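Long-range contacts in Lmo2812 protein (Listeria monocytogenes EGD-e, PDB 5ZQA), which is a penicillin-binding protein of the peptidase S11 family and probably acts as a serine-type D-Ala-D-Ala carboxypeptidase in peptidoglycan metabolism: residues K226-T230 with K260-D264; K246-V252 with L268-F273. All coordinates share one frame; numbering follows the deposited sequence.

Interaction 1. Residues K226-T230 with K260-D264; sequences KTGFT and KRFKD
The van der Waals part of this contact centres on Thr227, whose methyl CG2 sits 4.0 Å above the middle of one face of the Arg261 guanidinium and also lies 4.0 Å from CZ of the Phe262 ring. Within helix 258-272 Arg261 and Phe262 pack on each other, the arginine CG standing 3.8 Å above the centre of the phenyl ring. A chi1 of 79° starts the arginine chain between its backbone N and carbonyl carbon, and an extended chi2 (-179°) carries the guanidinium across to the strand.

Lys226, Thr227 and Gly228 correspond to the KTG motif of penicillin-binding proteins, consistent with the predicted substrate-binding role of Lys226, and lie on strand 222-230, at one edge of the five-stranded antiparallel sheet. Gly228 lies close to Ser62, the predicted acylation site.

Among the polar contacts, NH1 of Arg261 comes within 3.0 Å of Gly228 O, near the guanidinium plane, but at an angle too poor for a hydrogen bond; its bond goes to Cys236 O on the adjacent strand. Thr227 OG1 bonds to Thr212. Lys226 NZ curls forward to donate to Thr227 O at 2.9 Å, tilted 28° from the carbonyl plane, and also bonds to Ser122 OG.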
ATOM      1  N   LYS A 226       2.576  -2.486   2.951  1.00  6.70           N
ATOM      2  CA  LYS A 226       2.542  -2.530   1.484  1.00  8.13           C
ATOM      3  C   LYS A 226       3.861  -2.134   0.839  1.00  7.38           C
ATOM      4  O   LYS A 226       4.467  -1.139   1.229  1.00  8.56           O
ATOM      5  CB  LYS A 226       1.436  -1.603   0.950  1.00  9.09           C
ATOM      6  CG  LYS A 226       1.196  -1.702  -0.569  1.00  9.02           C
ATOM      7  CD  LYS A 226       0.423  -2.961  -0.946  1.00 10.23           C
ATOM      8  CE  LYS A 226       0.452  -3.208  -2.445  1.00 10.45           C
ATOM      9  NZ  LYS A 226       1.795  -3.692  -2.915  1.00 10.00           N
ATOM     10  N   THR A 227       4.260  -2.883  -0.183  1.00  8.40           N
ATOM     11  CA  THR A 227       5.433  -2.577  -1.006  1.00  9.11           C
ATOM     12  C   THR A 227       5.077  -1.800  -2.263  1.00  8.75           C
ATOM     13  O   THR A 227       3.917  -1.766  -2.679  1.00  9.29           O
ATOM     14  CB  THR A 227       6.141  -3.859  -1.476  1.00  9.01           C
ATOM     15  OG1 THR A 227       5.210  -4.661  -2.216  1.00  9.97           O
ATOM     16  CG2 THR A 227       6.662  -4.668  -0.304  1.00 11.88           C
ATOM     17  N   GLY A 228       6.092  -1.203  -2.882  1.00  7.96           N
ATOM     18  CA  GLY A 228       5.960  -0.650  -4.223  1.00  9.62           C
ATOM     19  C   GLY A 228       7.295  -0.731  -4.934  1.00 12.59           C
ATOM     20  O   GLY A 228       8.341  -0.720  -4.279  1.00 12.18           O
ATOM     21  N   PHE A 229       7.271  -0.833  -6.260  1.00 11.05           N
ATOM     22  CA  PHE A 229       8.494  -0.729  -7.048  1.00 12.35           C
ATOM     23  C   PHE A 229       8.245  -0.357  -8.495  1.00 14.18           C
ATOM     24  O   PHE A 229       7.464  -1.016  -9.174  1.00 14.63           O
ATOM     25  CB  PHE A 229       9.296  -2.029  -7.055  1.00 11.96           C
ATOM     26  CG  PHE A 229      10.362  -2.036  -8.116  1.00 14.87           C
ATOM     27  CD1 PHE A 229      11.467  -1.210  -7.992  1.00 15.66           C
ATOM     28  CD2 PHE A 229      10.225  -2.804  -9.258  1.00 17.77           C
ATOM     29  CE1 PHE A 229      12.440  -1.182  -8.972  1.00 15.36           C
ATOM     30  CE2 PHE A 229      11.195  -2.782 -10.241  1.00 18.64           C
ATOM     31  CZ  PHE A 229      12.301  -1.970 -10.097  1.00 18.12           C
ATOM     32  N   THR A 230       8.919   0.702  -8.939  1.00 12.62           N
ATOM     33  CA  THR A 230       9.208   0.963 -10.352  1.00 12.67           C
ATOM     34  C   THR A 230      10.624   1.518 -10.438  1.00 12.79           C
ATOM     35  O   THR A 230      11.206   1.889  -9.426  1.00 13.65           O
ATOM     36  CB  THR A 230       8.264   1.986 -10.993  1.00 15.02           C
ATOM     37  OG1 THR A 230       8.397   3.241 -10.316  1.00 14.69           O
ATOM     38  CG2 THR A 230       6.823   1.518 -10.946  1.00 17.65           C
ATOM     39  N   LYS A 260      17.312  -3.604   0.359  1.00 11.32           N
ATOM     40  CA  LYS A 260      17.611  -2.366   1.074  1.00 10.13           C
ATOM     41  C   LYS A 260      16.365  -1.701   1.664  1.00 11.70           C
ATOM     42  O   LYS A 260      16.446  -1.083   2.727  1.00 10.82           O
ATOM     43  CB  LYS A 260      18.322  -1.377   0.156  1.00 10.81           C
ATOM     44  CG  LYS A 260      19.806  -1.677  -0.060  1.00 12.58           C
ATOM     45  CD  LYS A 260      20.344  -0.917  -1.250  1.00 10.85           C
ATOM     46  CE  LYS A 260      21.867  -1.056  -1.384  1.00 11.78           C
ATOM     47  NZ  LYS A 260      22.529  -0.338  -0.274  1.00 11.44           N
ATOM     48  N   ARG A 261      15.225  -1.802   0.984  1.00 10.87           N
ATOM     49  CA  ARG A 261      14.033  -1.170   1.553  1.00  9.81           C
ATOM     50  C   ARG A 261      13.692  -1.837   2.876  1.00 11.11           C
ATOM     51  O   ARG A 261      13.173  -1.185   3.783  1.00 12.62           O
ATOM     52  CB  ARG A 261      12.834  -1.231   0.593  1.00 11.98           C
ATOM     53  CG  ARG A 261      12.128  -2.555   0.547  1.00 18.64           C
ATOM     54  CD  ARG A 261      10.991  -2.530  -0.441  1.00 14.07           C
ATOM     55  NE  ARG A 261      10.866  -3.821  -1.094  1.00 15.63           N
ATOM     56  CZ  ARG A 261      10.149  -4.035  -2.189  1.00 15.95           C
ATOM     57  NH1 ARG A 261       9.499  -3.035  -2.772  1.00 12.77           N
ATOM     58  NH2 ARG A 261      10.106  -5.249  -2.722  1.00 21.62           N
ATOM     59  N   PHE A 262      13.995  -3.125   3.013  1.00 11.86           N
ATOM     60  CA  PHE A 262      13.659  -3.812   4.250  1.00 11.51           C
ATOM     61  C   PHE A 262      14.739  -3.595   5.324  1.00 11.84           C
ATOM     62  O   PHE A 262      14.436  -3.531   6.510  1.00 10.75           O
ATOM     63  CB  PHE A 262      13.405  -5.307   3.981  1.00 11.41           C
ATOM     64  CG  PHE A 262      12.198  -5.567   3.102  1.00 12.40           C
ATOM     65  CD1 PHE A 262      10.950  -5.087   3.462  1.00 13.89           C
ATOM     66  CD2 PHE A 262      12.315  -6.286   1.921  1.00 14.02           C
ATOM     67  CE1 PHE A 262       9.839  -5.322   2.671  1.00 11.96           C
ATOM     68  CE2 PHE A 262      11.208  -6.519   1.122  1.00 15.39           C
ATOM     69  CZ  PHE A 262       9.964  -6.029   1.504  1.00 12.50           C
ATOM     70  N   LYS A 263      15.997  -3.461   4.900  1.00 11.17           N
ATOM     71  CA  LYS A 263      17.065  -3.094   5.834  1.00 11.05           C
ATOM     72  C   LYS A 263      16.815  -1.716   6.416  1.00 13.45           C
ATOM     73  O   LYS A 263      17.048  -1.489   7.606  1.00 13.94           O
ATOM     74  CB  LYS A 263      18.427  -3.122   5.145  1.00 14.00           C
ATOM     75  CG  LYS A 263      18.844  -4.481   4.646  1.00 19.71           C
ATOM     76  CD  LYS A 263      19.314  -5.366   5.777  1.00 21.84           C
ATOM     77  CE  LYS A 263      20.024  -6.595   5.213  1.00 24.35           C
ATOM     78  NZ  LYS A 263      20.590  -7.429   6.296  1.00 23.83           N
ATOM     79  N   ASP A 264      16.357  -0.790   5.576  1.00 10.62           N
ATOM     80  CA  ASP A 264      15.983   0.542   6.060  1.00  9.82           C
ATOM     81  C   ASP A 264      14.832   0.455   7.058  1.00 10.62           C
ATOM     82  O   ASP A 264      14.830   1.158   8.070  1.00 11.04           O
ATOM     83  CB  ASP A 264      15.548   1.474   4.916  1.00 12.12           C
ATOM     84  CG  ASP A 264      16.682   1.859   3.975  1.00 13.78           C
ATOM     85  OD1 ASP A 264      17.873   1.675   4.313  1.00 15.33           O
ATOM     86  OD2 ASP A 264      16.353   2.366   2.877  1.00 15.07           O
TER

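Interaction 2. Residues K246-V252 with L268-F273; sequences KRVISIV and LMEVGF
The Phe273 ring carries Val248 CG1 over one face, 4.2 Å above the plane and displaced toward the rim, and has the carbonyl oxygen of Lys246 in plane at its edge, 3.5 Å from CE1. The other valine methyl, CG2, lies 3.7 Å from CE2 of the same ring and 3.5 Å from the sulfur of Met269, whose side chain runs past the valine in the opposite direction. A bend at chi2 (-59°) turns the end of the methionine in toward the strand, bringing its methyl CE to 3.4 Å from Ser250 OG. Toward the start of the helical segment, Leu268 CD1 meets CG2 of Val252 at 3.6 Å.

Strand 246-255 is the middle strand of the antiparallel sheet, and helix segment 268-272 runs back over strand 246-252 with an angle of 149° between their directions. Val248 and Gly272 approach closely, with CA atoms 6.3 Å apart, at a position where the helix presents only backbone to the valine.

The polar tie is at the helix end: the extended Lys246 chain delivers NZ to Gly272 O at 2.7 Å, with a C=O...N angle of 165°. An ammonium group here probably interacts favourably with the negative end of the helix dipole.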
ATOM      1  N   LYS A 246       1.511   0.257  21.532  1.00 13.23           N
ATOM      2  CA  LYS A 246       1.991   1.376  20.738  1.00 14.06           C
ATOM      3  C   LYS A 246       2.220   0.915  19.308  1.00 13.44           C
ATOM      4  O   LYS A 246       2.977  -0.019  19.081  1.00 12.48           O
ATOM      5  CB  LYS A 246       3.288   1.951  21.323  1.00 16.78           C
ATOM      6  CG  LYS A 246       4.064   2.854  20.360  1.00 20.39           C
ATOM      7  CD  LYS A 246       5.377   3.316  20.967  1.00 24.61           C
ATOM      8  CE  LYS A 246       6.215   4.074  19.950  1.00 23.18           C
ATOM      9  NZ  LYS A 246       7.508   4.527  20.530  1.00 30.10           N
ATOM     10  N   ARG A 247       1.566   1.572  18.356  1.00  9.48           N
ATOM     11  CA  ARG A 247       1.762   1.240  16.951  1.00 11.23           C
ATOM     12  C   ARG A 247       2.588   2.310  16.254  1.00  9.60           C
ATOM     13  O   ARG A 247       2.418   3.508  16.509  1.00 10.24           O
ATOM     14  CB  ARG A 247       0.412   1.064  16.242  1.00  9.90           C
ATOM     15  CG  ARG A 247       0.561   0.784  14.736  1.00  9.23           C
ATOM     16  CD  ARG A 247      -0.760   0.389  14.053  1.00  9.45           C
ATOM     17  NE  ARG A 247      -1.258  -0.898  14.542  1.00 11.69           N
ATOM     18  CZ  ARG A 247      -0.826  -2.085  14.115  1.00 10.66           C
ATOM     19  NH1 ARG A 247       0.113  -2.163  13.184  1.00 10.46           N
ATOM     20  NH2 ARG A 247      -1.335  -3.206  14.632  1.00 13.48           N
ATOM     21  N   VAL A 248       3.498   1.874  15.386  1.00  9.15           N
ATOM     22  CA  VAL A 248       4.254   2.822  14.579  1.00  8.78           C
ATOM     23  C   VAL A 248       4.041   2.484  13.114  1.00  8.10           C
ATOM     24  O   VAL A 248       3.664   1.355  12.769  1.00  9.27           O
ATOM     25  CB  VAL A 248       5.763   2.824  14.910  1.00 11.35           C
ATOM     26  CG1 VAL A 248       5.981   3.166  16.396  1.00 11.52           C
ATOM     27  CG2 VAL A 248       6.406   1.492  14.556  1.00 12.55           C
ATOM     28  N   ILE A 249       4.224   3.490  12.265  1.00  6.60           N
ATOM     29  CA  ILE A 249       4.163   3.309  10.826  1.00  6.61           C
ATOM     30  C   ILE A 249       5.447   3.860  10.229  1.00  8.79           C
ATOM     31  O   ILE A 249       5.828   5.002  10.499  1.00  9.12           O
ATOM     32  CB  ILE A 249       2.946   4.005  10.218  1.00  7.29           C
ATOM     33  CG1 ILE A 249       1.664   3.329  10.714  1.00  8.72           C
ATOM     34  CG2 ILE A 249       3.011   3.948   8.688  1.00  9.31           C
ATOM     35  CD1 ILE A 249       0.395   4.039  10.264  1.00 10.96           C
ATOM     36  N   SER A 250       6.134   3.030   9.449  1.00  7.30           N
ATOM     37  CA  SER A 250       7.366   3.452   8.788  1.00  8.66           C
ATOM     38  C   SER A 250       7.131   3.624   7.298  1.00  8.19           C
ATOM     39  O   SER A 250       6.352   2.887   6.701  1.00  7.89           O
ATOM     40  CB  SER A 250       8.480   2.432   9.035  1.00  9.55           C
ATOM     41  OG  SER A 250       8.141   1.170   8.469  1.00 10.19           O
ATOM     42  N   ILE A 251       7.801   4.610   6.707  1.00  7.94           N
ATOM     43  CA  ILE A 251       7.720   4.855   5.273  1.00  7.69           C
ATOM     44  C   ILE A 251       9.121   4.868   4.666  1.00  8.17           C
ATOM     45  O   ILE A 251       9.990   5.599   5.144  1.00  8.79           O
ATOM     46  CB  ILE A 251       7.071   6.212   4.948  1.00  9.11           C
ATOM     47  CG1 ILE A 251       5.815   6.462   5.793  1.00 14.59           C
ATOM     48  CG2 ILE A 251       6.808   6.317   3.453  1.00  9.71           C
ATOM     49  CD1 ILE A 251       4.712   5.587   5.442  1.00 15.11           C
ATOM     50  N   VAL A 252       9.329   4.062   3.623  1.00  6.91           N
ATOM     51  CA  VAL A 252      10.574   4.016   2.857  1.00  8.39           C
ATOM     52  C   VAL A 252      10.257   4.229   1.385  1.00  8.46           C
ATOM     53  O   VAL A 252       9.476   3.475   0.813  1.00  8.16           O
ATOM     54  CB  VAL A 252      11.300   2.662   3.048  1.00  8.50           C
ATOM     55  CG1 VAL A 252      12.353   2.439   1.962  1.00 11.69           C
ATOM     56  CG2 VAL A 252      11.914   2.595   4.442  1.00 11.64           C
ATOM     57  N   LEU A 268      14.355   1.788  10.969  1.00 11.79           N
ATOM     58  CA  LEU A 268      13.273   2.688  11.365  1.00 10.21           C
ATOM     59  C   LEU A 268      12.432   2.090  12.488  1.00 10.26           C
ATOM     60  O   LEU A 268      12.002   2.810  13.402  1.00 11.11           O
ATOM     61  CB  LEU A 268      12.382   3.026  10.158  1.00 10.15           C
ATOM     62  CG  LEU A 268      13.049   3.902   9.092  1.00  9.00           C
ATOM     63  CD1 LEU A 268      12.223   3.894   7.819  1.00 12.55           C
ATOM     64  CD2 LEU A 268      13.217   5.333   9.596  1.00 12.32           C
ATOM     65  N   MET A 269      12.209   0.778  12.438  1.00 11.00           N
ATOM     66  CA  MET A 269      11.432   0.118  13.482  1.00 12.10           C
ATOM     67  C   MET A 269      12.192   0.155  14.812  1.00 15.76           C
ATOM     68  O   MET A 269      11.579   0.324  15.870  1.00 14.78           O
ATOM     69  CB  MET A 269      11.086  -1.320  13.065  1.00 13.60           C
ATOM     70  CG  MET A 269       9.971  -1.400  12.011  1.00 13.86           C
ATOM     71  SD  MET A 269       8.454  -0.619  12.628  1.00 16.34           S
ATOM     72  CE  MET A 269       7.364  -0.703  11.200  1.00 13.49           C
ATOM     73  N   GLU A 270      13.519   0.038  14.753  1.00 13.07           N
ATOM     74  CA  GLU A 270      14.357   0.166  15.953  1.00 15.35           C
ATOM     75  C   GLU A 270      14.190   1.549  16.592  1.00 15.63           C
ATOM     76  O   GLU A 270      14.043   1.672  17.810  1.00 15.99           O
ATOM     77  CB  GLU A 270      15.834  -0.088  15.620  1.00 17.37           C
ATOM     78  CG  GLU A 270      16.764   0.024  16.825  1.00 23.50           C
ATOM     79  CD  GLU A 270      18.089  -0.691  16.619  1.00 36.99           C
ATOM     80  OE1 GLU A 270      18.087  -1.813  16.067  1.00 41.34           O
ATOM     81  OE2 GLU A 270      19.134  -0.133  17.019  1.00 39.58           O
ATOM     82  N   VAL A 271      14.206   2.587  15.767  1.00 12.51           N
ATOM     83  CA  VAL A 271      13.955   3.949  16.239  1.00 11.47           C
ATOM     84  C   VAL A 271      12.540   4.080  16.783  1.00 13.94           C
ATOM     85  O   VAL A 271      12.313   4.684  17.844  1.00 14.93           O
ATOM     86  CB  VAL A 271      14.169   4.974  15.099  1.00 13.01           C
ATOM     87  CG1 VAL A 271      13.693   6.368  15.514  1.00 15.72           C
ATOM     88  CG2 VAL A 271      15.635   5.005  14.724  1.00 14.55           C
ATOM     89  N   GLY A 272      11.587   3.517  16.049  1.00 11.72           N
ATOM     90  CA  GLY A 272      10.186   3.631  16.417  1.00 14.18           C
ATOM     91  C   GLY A 272       9.877   3.108  17.809  1.00 13.52           C
ATOM     92  O   GLY A 272       9.005   3.642  18.499  1.00 17.02           O
ATOM     93  N   PHE A 273      10.593   2.068  18.230  1.00 13.21           N
ATOM     94  CA  PHE A 273      10.347   1.471  19.540  1.00 15.43           C
ATOM     95  C   PHE A 273      11.464   1.721  20.541  1.00 18.31           C
ATOM     96  O   PHE A 273      11.499   1.096  21.603  1.00 23.54           O
ATOM     97  CB  PHE A 273      10.105  -0.034  19.400  1.00 15.79           C
ATOM     98  CG  PHE A 273       8.823  -0.361  18.702  1.00 12.89           C
ATOM     99  CD1 PHE A 273       7.606  -0.133  19.319  1.00 13.41           C
ATOM    100  CD2 PHE A 273       8.834  -0.869  17.413  1.00 12.59           C
ATOM    101  CE1 PHE A 273       6.426  -0.415  18.668  1.00 12.05           C
ATOM    102  CE2 PHE A 273       7.656  -1.159  16.760  1.00 12.94           C
ATOM    103  CZ  PHE A 273       6.451  -0.930  17.385  1.00 12.22           C
TER

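Both contacts fix helix 258-272 to the same antiparallel sheet, but at different strands: interaction 1 reaches the edge strand 222-230, next to the predicted active site, and interaction 2 the middle strand. Each is largely buried, with an exposed residue, Phe229, at the margin of the first and partly exposed Lys246 and Phe273 at the end of the second. The contact of 226-230 is small and spans a wider axis separation through a long arginine; that of 246-252 buries about three times the surface, is mostly apolar and includes a direct hydrogen bond. They join at Val252, which packs against Asp264 CB and Arg261 CB.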